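Local coordinates for vesicular integral-membrane protein VIP36 (Canis lupus familiaris, PDB 2DUR), which acts as an intracellular lectin of the early secretory pathway, binding high-mannose glycans through its calcium-dependent lumenal domain and taking part in transport and sorting of glycoproteins, at residues A[26-31]-A[92-97]; A[40-45]-A[205-210]; A[67-72]-A[164-169]. One frame throughout, in Å; residues are numbered along the deposited sequence.

Interaction 1. Residues A[26-31]-A[92-97]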
loop_
_atom_site.group_PDB
_atom_site.type_symbol
_atom_site.label_atom_id
_atom_site.label_comp_id
_atom_site.label_asym_id
_atom_site.label_seq_id
_atom_site.Cartn_x
_atom_site.Cartn_y
_atom_site.Cartn_z
ATOM N N LEU A 26 16.390 4.803 -6.140
ATOM C CA LEU A 26 15.474 3.779 -6.647
ATOM C C LEU A 26 14.000 4.210 -6.574
ATOM O O LEU A 26 13.121 3.509 -7.093
ATOM C CB LEU A 26 15.681 2.464 -5.884
ATOM C CG LEU A 26 17.032 1.746 -6.127
ATOM C CD1 LEU A 26 17.289 0.738 -5.015
ATOM C CD2 LEU A 26 17.094 1.112 -7.526
ATOM N N TRP A 27 13.746 5.349 -5.928
ATOM C CA TRP A 27 12.385 5.863 -5.727
ATOM C C TRP A 27 12.353 7.355 -5.986
ATOM O O TRP A 27 13.360 8.040 -5.731
ATOM C CB TRP A 27 11.954 5.642 -4.281
ATOM C CG TRP A 27 11.931 4.184 -3.866
ATOM C CD1 TRP A 27 13.017 3.399 -3.546
ATOM C CD2 TRP A 27 10.774 3.334 -3.744
ATOM N NE1 TRP A 27 12.604 2.127 -3.233
ATOM C CE2 TRP A 27 11.239 2.052 -3.351
ATOM C CE3 TRP A 27 9.391 3.530 -3.934
ATOM C CZ2 TRP A 27 10.373 0.963 -3.155
ATOM C CZ3 TRP A 27 8.523 2.442 -3.718
ATOM C CH2 TRP A 27 9.026 1.177 -3.327
ATOM N N ASP A 28 11.220 7.836 -6.497
ATOM C CA ASP A 28 10.925 9.265 -6.609
ATOM C C ASP A 28 10.139 9.667 -5.361
ATOM O O ASP A 28 9.242 8.937 -4.920
ATOM C CB ASP A 28 10.082 9.556 -7.843
ATOM C CG ASP A 28 10.854 9.397 -9.139
ATOM O OD1 ASP A 28 11.908 10.026 -9.263
ATOM O OD2 ASP A 28 10.398 8.677 -10.036
ATOM N N PHE A 29 10.483 10.819 -4.796
ATOM C CA PHE A 29 9.869 11.325 -3.576
ATOM C C PHE A 29 9.024 12.535 -3.971
ATOM O O PHE A 29 9.538 13.493 -4.532
ATOM C CB PHE A 29 10.962 11.681 -2.556
ATOM C CG PHE A 29 11.850 10.505 -2.229
ATOM C CD1 PHE A 29 13.018 10.284 -2.949
ATOM C CD2 PHE A 29 11.462 9.590 -1.258
ATOM C CE1 PHE A 29 13.814 9.171 -2.671
ATOM C CE2 PHE A 29 12.247 8.483 -0.964
ATOM C CZ PHE A 29 13.427 8.280 -1.693
ATOM N N GLN A 30 7.715 12.454 -3.727
ATOM C CA GLN A 30 6.756 13.408 -4.333
ATOM C C GLN A 30 5.873 14.050 -3.271
ATOM O O GLN A 30 5.612 13.481 -2.208
ATOM C CB GLN A 30 5.878 12.701 -5.402
ATOM C CG GLN A 30 4.894 13.628 -6.144
ATOM C CD GLN A 30 3.635 13.918 -5.332
ATOM O OE1 GLN A 30 3.232 13.115 -4.493
ATOM N NE2 GLN A 30 3.006 15.071 -5.590
ATOM N N GLY A 31 5.405 15.271 -3.547
ATOM C CA GLY A 31 4.468 15.898 -2.602
ATOM C C GLY A 31 5.121 16.249 -1.266
ATOM O O GLY A 31 6.313 16.549 -1.204
ATOM N N ASP A 92 0.058 3.523 -13.317
ATOM C CA ASP A 92 0.593 4.876 -13.323
ATOM C C ASP A 92 1.310 5.141 -12.009
ATOM O O ASP A 92 1.064 4.471 -10.988
ATOM C CB ASP A 92 -0.537 5.891 -13.551
ATOM C CG ASP A 92 -1.208 5.731 -14.919
ATOM O OD1 ASP A 92 -0.598 5.129 -15.831
ATOM O OD2 ASP A 92 -2.352 6.174 -15.084
ATOM N N ARG A 93 2.223 6.103 -12.045
ATOM C CA ARG A 93 2.974 6.491 -10.877
ATOM C C ARG A 93 3.016 8.016 -10.836
ATOM O O ARG A 93 2.752 8.681 -11.848
ATOM C CB ARG A 93 4.401 5.951 -10.981
ATOM C CG ARG A 93 5.127 6.435 -12.204
ATOM C CD ARG A 93 6.366 5.607 -12.553
ATOM N NE ARG A 93 7.318 5.506 -11.448
ATOM C CZ ARG A 93 8.204 6.455 -11.143
ATOM N NH1 ARG A 93 8.244 7.573 -11.864
ATOM N NH2 ARG A 93 9.033 6.303 -10.127
ATOM N N LEU A 94 3.326 8.529 -9.656
ATOM C CA LEU A 94 3.621 9.951 -9.386
ATOM C C LEU A 94 2.441 10.930 -9.370
ATOM O O LEU A 94 2.631 12.101 -8.986
ATOM C CB LEU A 94 4.795 10.458 -10.251
ATOM C CG LEU A 94 6.206 10.068 -9.767
ATOM C CD1 LEU A 94 7.254 10.292 -10.857
ATOM C CD2 LEU A 94 6.592 10.795 -8.467
ATOM N N VAL A 95 1.241 10.464 -9.724
ATOM C CA VAL A 95 0.106 11.386 -9.914
ATOM C C VAL A 95 -0.585 11.572 -8.583
ATOM O O VAL A 95 -1.113 10.597 -8.016
ATOM C CB VAL A 95 -0.913 10.911 -11.001
ATOM C CG1 VAL A 95 -1.897 12.039 -11.329
ATOM C CG2 VAL A 95 -0.211 10.411 -12.266
ATOM N N PRO A 96 -0.576 12.805 -8.053
ATOM C CA PRO A 96 -1.226 13.057 -6.779
ATOM C C PRO A 96 -2.748 13.104 -6.958
ATOM O O PRO A 96 -3.245 13.212 -8.090
ATOM C CB PRO A 96 -0.681 14.433 -6.367
ATOM C CG PRO A 96 -0.340 15.085 -7.624
ATOM C CD PRO A 96 0.033 14.037 -8.619
ATOM N N GLY A 97 -3.464 12.980 -5.852
ATOM C CA GLY A 97 -4.915 12.973 -5.896
ATOM C C GLY A 97 -5.520 12.762 -4.525
ATOM O O GLY A 97 -4.817 12.824 -3.506
#

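Interaction 2. Residues A[40-45]-A[205-210]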
loop_
_atom_site.group_PDB
_atom_site.type_symbol
_atom_site.label_atom_id
_atom_site.label_comp_id
_atom_site.label_asym_id
_atom_site.label_seq_id
_atom_site.Cartn_x
_atom_site.Cartn_y
_atom_site.Cartn_z
ATOM N N VAL A 40 11.195 7.568 5.868
ATOM C CA VAL A 40 10.580 8.446 4.877
ATOM C C VAL A 40 9.256 8.897 5.492
ATOM O O VAL A 40 8.481 8.071 5.978
ATOM C CB VAL A 40 10.365 7.686 3.562
ATOM C CG1 VAL A 40 9.517 8.523 2.577
ATOM C CG2 VAL A 40 11.713 7.336 2.947
ATOM N N ARG A 41 9.002 10.204 5.545
ATOM C CA ARG A 41 7.772 10.664 6.149
ATOM C C ARG A 41 6.910 11.208 5.034
ATOM O O ARG A 41 7.237 12.242 4.469
ATOM C CB ARG A 41 8.045 11.766 7.188
ATOM C CG ARG A 41 6.783 12.381 7.789
ATOM C CD ARG A 41 7.084 13.083 9.117
ATOM N NE ARG A 41 7.369 12.060 10.119
ATOM C CZ ARG A 41 7.870 12.290 11.330
ATOM N NH1 ARG A 41 8.157 13.533 11.719
ATOM N NH2 ARG A 41 8.093 11.262 12.159
ATOM N N LEU A 42 5.821 10.496 4.722
ATOM C CA LEU A 42 4.940 10.892 3.630
ATOM C C LEU A 42 4.190 12.186 3.945
ATOM O O LEU A 42 4.032 13.041 3.057
ATOM C CB LEU A 42 3.950 9.768 3.321
ATOM C CG LEU A 42 4.600 8.437 2.898
ATOM C CD1 LEU A 42 3.515 7.349 2.828
ATOM C CD2 LEU A 42 5.288 8.581 1.581
ATOM N N THR A 43 3.680 12.299 5.165
ATOM C CA THR A 43 3.103 13.566 5.653
ATOM C C THR A 43 3.561 13.809 7.082
ATOM O O THR A 43 3.697 12.856 7.844
ATOM C CB THR A 43 1.558 13.578 5.649
ATOM O OG1 THR A 43 1.042 12.713 6.676
ATOM C CG2 THR A 43 0.979 13.210 4.268
ATOM N N PRO A 44 3.746 15.094 7.455
ATOM C CA PRO A 44 3.869 15.403 8.859
ATOM C C PRO A 44 2.476 15.455 9.476
ATOM O O PRO A 44 1.450 15.322 8.767
ATOM C CB PRO A 44 4.449 16.806 8.840
ATOM C CG PRO A 44 3.837 17.433 7.599
ATOM C CD PRO A 44 3.721 16.313 6.619
ATOM N N ASP A 45 2.437 15.682 10.790
ATOM C CA ASP A 45 1.208 15.791 11.551
ATOM C C ASP A 45 0.674 17.215 11.381
ATOM O O ASP A 45 0.519 17.972 12.346
ATOM C CB ASP A 45 1.489 15.433 13.035
ATOM C CG ASP A 45 0.249 15.220 13.866
ATOM O OD1 ASP A 45 -0.894 15.297 13.353
ATOM O OD2 ASP A 45 0.419 14.954 15.098
ATOM N N PHE A 205 5.282 -0.231 -7.808
ATOM C CA PHE A 205 4.997 -0.121 -6.389
ATOM C C PHE A 205 5.107 1.330 -5.944
ATOM O O PHE A 205 6.007 2.060 -6.361
ATOM C CB PHE A 205 5.938 -0.986 -5.544
ATOM C CG PHE A 205 5.652 -2.454 -5.685
ATOM C CD1 PHE A 205 4.537 -2.985 -5.063
ATOM C CD2 PHE A 205 6.475 -3.276 -6.463
ATOM C CE1 PHE A 205 4.231 -4.334 -5.176
ATOM C CE2 PHE A 205 6.177 -4.649 -6.588
ATOM C CZ PHE A 205 5.054 -5.159 -5.941
ATOM N N GLY A 206 4.185 1.718 -5.092
ATOM C CA GLY A 206 4.186 3.080 -4.520
ATOM C C GLY A 206 3.550 3.100 -3.144
ATOM O O GLY A 206 2.913 2.131 -2.715
ATOM N N ALA A 207 3.732 4.209 -2.423
ATOM C CA ALA A 207 3.042 4.388 -1.144
ATOM C C ALA A 207 2.705 5.869 -1.075
ATOM O O ALA A 207 3.462 6.703 -1.581
ATOM C CB ALA A 207 3.923 3.980 0.068
ATOM N N SER A 208 1.571 6.175 -0.457
ATOM C CA SER A 208 1.165 7.559 -0.299
ATOM C C SER A 208 0.376 7.752 0.979
ATOM O O SER A 208 -0.085 6.803 1.629
ATOM C CB SER A 208 0.362 8.023 -1.534
ATOM O OG SER A 208 -0.862 7.299 -1.625
ATOM N N ALA A 209 0.240 9.011 1.374
ATOM C CA ALA A 209 -0.590 9.318 2.519
ATOM C C ALA A 209 -1.190 10.685 2.356
ATOM O O ALA A 209 -0.670 11.511 1.612
ATOM C CB ALA A 209 0.224 9.263 3.826
ATOM N N GLY A 210 -2.296 10.897 3.054
ATOM C CA GLY A 210 -2.951 12.198 3.002
ATOM C C GLY A 210 -3.427 12.599 4.386
ATOM O O GLY A 210 -3.723 11.752 5.232
#

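Interaction 3. Residues A[67-72]-A[164-169]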
loop_
_atom_site.group_PDB
_atom_site.type_symbol
_atom_site.label_atom_id
_atom_site.label_comp_id
_atom_site.label_asym_id
_atom_site.label_seq_id
_atom_site.Cartn_x
_atom_site.Cartn_y
_atom_site.Cartn_z
ATOM N N HIS A 67 6.893 -6.530 2.218
ATOM C CA HIS A 67 6.794 -6.264 3.635
ATOM C C HIS A 67 7.025 -4.791 3.889
ATOM O O HIS A 67 8.026 -4.233 3.455
ATOM C CB HIS A 67 7.853 -7.036 4.419
ATOM C CG HIS A 67 7.682 -8.514 4.349
ATOM N ND1 HIS A 67 8.584 -9.392 4.915
ATOM C CD2 HIS A 67 6.724 -9.273 3.767
ATOM C CE1 HIS A 67 8.180 -10.631 4.686
ATOM N NE2 HIS A 67 7.055 -10.588 3.996
ATOM N N VAL A 68 6.107 -4.166 4.593
ATOM C CA VAL A 68 6.214 -2.712 4.826
ATOM C C VAL A 68 6.332 -2.463 6.302
ATOM O O VAL A 68 5.456 -2.824 7.067
ATOM C CB VAL A 68 4.969 -1.954 4.242
ATOM C CG1 VAL A 68 5.117 -0.437 4.416
ATOM C CG2 VAL A 68 4.799 -2.299 2.791
ATOM N N HIS A 69 7.439 -1.845 6.709
ATOM C CA HIS A 69 7.562 -1.371 8.060
ATOM C C HIS A 69 7.155 0.114 8.022
ATOM O O HIS A 69 7.831 0.921 7.380
ATOM C CB HIS A 69 9.021 -1.536 8.503
ATOM C CG HIS A 69 9.300 -1.015 9.873
ATOM N ND1 HIS A 69 10.581 -0.921 10.375
ATOM C CD2 HIS A 69 8.480 -0.548 10.839
ATOM C CE1 HIS A 69 10.533 -0.435 11.600
ATOM N NE2 HIS A 69 9.274 -0.196 11.909
ATOM N N PHE A 70 6.034 0.408 8.660
ATOM C CA PHE A 70 5.443 1.758 8.618
ATOM C C PHE A 70 5.216 2.239 10.034
ATOM O O PHE A 70 5.288 1.472 10.992
ATOM C CB PHE A 70 4.119 1.725 7.830
ATOM C CG PHE A 70 3.018 0.970 8.527
ATOM C CD1 PHE A 70 2.928 -0.430 8.383
ATOM C CD2 PHE A 70 2.095 1.619 9.357
ATOM C CE1 PHE A 70 1.924 -1.153 9.067
ATOM C CE2 PHE A 70 1.072 0.913 10.023
ATOM C CZ PHE A 70 0.998 -0.503 9.887
ATOM N N LYS A 71 4.932 3.530 10.190
ATOM C CA LYS A 71 4.531 4.036 11.486
ATOM C C LYS A 71 3.528 5.162 11.292
ATOM O O LYS A 71 3.836 6.135 10.605
ATOM C CB LYS A 71 5.742 4.543 12.279
ATOM C CG LYS A 71 5.434 4.707 13.725
ATOM C CD LYS A 71 6.642 5.231 14.499
ATOM C CE LYS A 71 6.222 5.659 15.897
ATOM N NZ LYS A 71 5.863 4.510 16.799
ATOM N N VAL A 72 2.346 4.998 11.863
ATOM C CA VAL A 72 1.345 6.058 11.878
ATOM C C VAL A 72 1.207 6.544 13.302
ATOM O O VAL A 72 0.863 5.781 14.214
ATOM C CB VAL A 72 -0.019 5.591 11.322
ATOM C CG1 VAL A 72 -1.034 6.741 11.380
ATOM C CG2 VAL A 72 0.177 5.077 9.886
ATOM N N ASP A 164 7.406 -1.598 16.842
ATOM C CA ASP A 164 7.316 -1.564 15.375
ATOM C C ASP A 164 6.045 -2.239 14.855
ATOM O O ASP A 164 5.574 -3.222 15.424
ATOM C CB ASP A 164 8.560 -2.173 14.729
ATOM C CG ASP A 164 9.821 -1.376 15.009
ATOM O OD1 ASP A 164 9.731 -0.172 15.308
ATOM O OD2 ASP A 164 10.912 -1.970 14.895
ATOM N N THR A 165 5.495 -1.666 13.782
ATOM C CA THR A 165 4.294 -2.182 13.110
ATOM C C THR A 165 4.623 -2.479 11.646
ATOM O O THR A 165 5.286 -1.679 10.943
ATOM C CB THR A 165 3.120 -1.163 13.185
ATOM O OG1 THR A 165 3.575 0.127 12.726
ATOM C CG2 THR A 165 2.575 -1.058 14.596
ATOM N N PHE A 166 4.165 -3.647 11.183
ATOM C CA PHE A 166 4.481 -4.118 9.832
ATOM C C PHE A 166 3.244 -4.632 9.128
ATOM O O PHE A 166 2.280 -5.093 9.780
ATOM C CB PHE A 166 5.479 -5.292 9.844
ATOM C CG PHE A 166 6.744 -5.017 10.592
ATOM C CD1 PHE A 166 6.794 -5.226 11.977
ATOM C CD2 PHE A 166 7.894 -4.650 9.907
ATOM C CE1 PHE A 166 7.975 -4.995 12.693
ATOM C CE2 PHE A 166 9.090 -4.403 10.620
ATOM C CZ PHE A 166 9.112 -4.593 12.017
ATOM N N LEU A 167 3.293 -4.538 7.795
ATOM C CA LEU A 167 2.260 -5.127 6.909
ATOM C C LEU A 167 2.911 -6.033 5.890
ATOM O O LEU A 167 3.994 -5.745 5.412
ATOM C CB LEU A 167 1.496 -3.998 6.178
ATOM C CG LEU A 167 0.131 -4.397 5.615
ATOM C CD1 LEU A 167 -0.842 -4.452 6.742
ATOM C CD2 LEU A 167 -0.304 -3.362 4.591
ATOM N N ALA A 168 2.253 -7.142 5.548
ATOM C CA ALA A 168 2.706 -7.964 4.443
ATOM C C ALA A 168 1.599 -8.056 3.402
ATOM O O ALA A 168 0.431 -8.215 3.755
ATOM C CB ALA A 168 3.094 -9.354 4.936
ATOM N N VAL A 169 1.985 -7.907 2.138
ATOM C CA VAL A 169 1.059 -8.072 1.009
ATOM C C VAL A 169 1.676 -9.094 0.085
ATOM O O VAL A 169 2.740 -8.870 -0.477
ATOM C CB VAL A 169 0.842 -6.741 0.244
ATOM C CG1 VAL A 169 -0.134 -6.972 -0.911
ATOM C CG2 VAL A 169 0.320 -5.624 1.198
HETATM O O HOH W 1 6.464 1.140 13.462
HETATM O O HOH W 2 8.991 2.087 13.718
HETATM O O HOH W 3 2.004 2.472 13.243
#

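Interaction 1. Residues A[26-31]-A[92-97]
D28 and R93 meet at the tightly packed end of this surface contact, where both terminal nitrogens of the arginine converge on one carboxylate oxygen. R93 NH2 lies 2.7 Å from D28 OD2, and R93 NH1 reaches the same D28 OD2 at 3.0 Å over a more bent bond. The oxygen sits at the guanidinium edge, almost in its plane, but the carboxylate plane is turned 65° from that of the guanidinium, so the salt bridge is end-on without being a flat two-oxygen pair. The arginine chain bends at chi3 (-55°), turning its head toward the aspartate, and NH2 also bonds weakly to N55 O. L94 fills in beside the pair: its CD1 is 3.6 Å from D28 OD2, while CD2 lies 3.7 Å from Q30 CB, its branched end spanning two neighbours on the same side of strand 27-31. Beyond L94 the contact thins. The side chain of Q30 crosses P96 at about a right angle, with Q30 NE2 3.8 Å from P96 CB, and Q30 OE1 is hydrogen-bonded to S52 OG. Strand 27-31 is an outermost strand of the seven-stranded sheet in this legume-lectin-like domain, and W54 of adjacent strand 49-55 touches both R93 and L94. The chemistry implies that between these segments one salt bridge plus the leucine tie the loop to the sheet margin, while solvent-exposed P96 meets the Q30 amide nitrogen in van der Waals contact only.

Interaction 2. Residues A[40-45]-A[205-210]
L42 and A209 meet inside the beta sandwich of the legume-lectin (concanavalin-like) fold, where a corner in the chain after strand 40-41 lies against the inner face of strand 204-211. The contact is mainly apolar. L42 CB packs 3.8 Å from A209 CB, and the leucine then runs along the strand: its CD1 lies 4.4 Å from A207 CB. A207 and A209, two residues apart, both direct their methyls toward the corner, and such short side chains let the leucine come close to the strand itself. Side chain against backbone makes up the second kind. L42 CD1 is 3.7 Å from S208 C, whereas S208 points its own side chain the other way, its OG hydrogen-bonded to F100 O and W88 NE1. Polar groups are satisfied outside the pair of segments: T43 OG1 is hydrogen-bonded to H218 ND1 and D216 O, so the buried hydroxyl is provided for. A threonine suits this place because its two branches do different work. With OG1 lodged between the backbone N and carbonyl carbon (chi1 71°), the methyl is left for the strand, and T43 CG2 rests 3.6 Å from A209 O.

Interaction 3. Residues A[67-72]-A[164-169]
The imidazole of H69 has F166 over one face, with F166 CE2 3.5 Å from H69 CG and displaced toward the rim of the ring. The two ring planes are inclined at 35°, an oblique pairing with centroids 4.5 Å apart. At the edge of the same imidazole, near its plane, H69 CD2 approaches T165 O. CG of H69 stands anti to the backbone N (chi1 177°), which lays the imidazole across toward the neighbouring strand, and water 2 joins H69 NE2 to D164 OD1. On the other side of the sheet the F70 ring carries T165 OG1 over one face and has L167 N at its edge, while F70 CE1 packs 4.1 Å from L167 CB. These strands, 64-73 and 165-172, are antiparallel neighbours in the eight-stranded sheet of the lectin beta sandwich, the axes of these short segments at 157°. V68 and L167 form a hydrogen-bonded pair: V68 N to L167 O is 2.8 Å and L167 N to V68 O 2.9 Å. Alternation puts H67, H69, F166 and A168 on one side, where W188 touches H67, F166 and A168 and H67 NE2 bonds to E65, and V68, F70 and L167 on the other, where L113 packs on F70 and both L113 and I111 on L167. Toward the start of strand 165-172, T165 OG1 donates to F70 O at 2.8 Å, from above the carbonyl plane. F70 O also accepts from water 1, which in turn accepts a hydrogen bond from T165 N, and water 3 bridges T165 OG1 to V72 N.

Interactions 1 and 2 share the seven-stranded sheet, their centres about 10 Å apart. They touch directly: W27 CZ3 packs 3.7 Å from F205 O, and F29 CE2 lies 4.1 Å from V40 CG2. Interactions 2 and 3, about 13 Å apart between centres, do not touch, but both involve the eight-stranded sheet; the centres of interactions 1 and 3 are about 20 Å apart. Interaction 2 lies nearer the sugar site than interaction 1: G210 is about 5 Å from the side chain of carbohydrate-binding D83 and about 7 Å from bound mannose, the side chain of P96 about 10 Å from mannose. In interaction 3 the F70 side chain is about 11 Å from that of the calcium ligand D114.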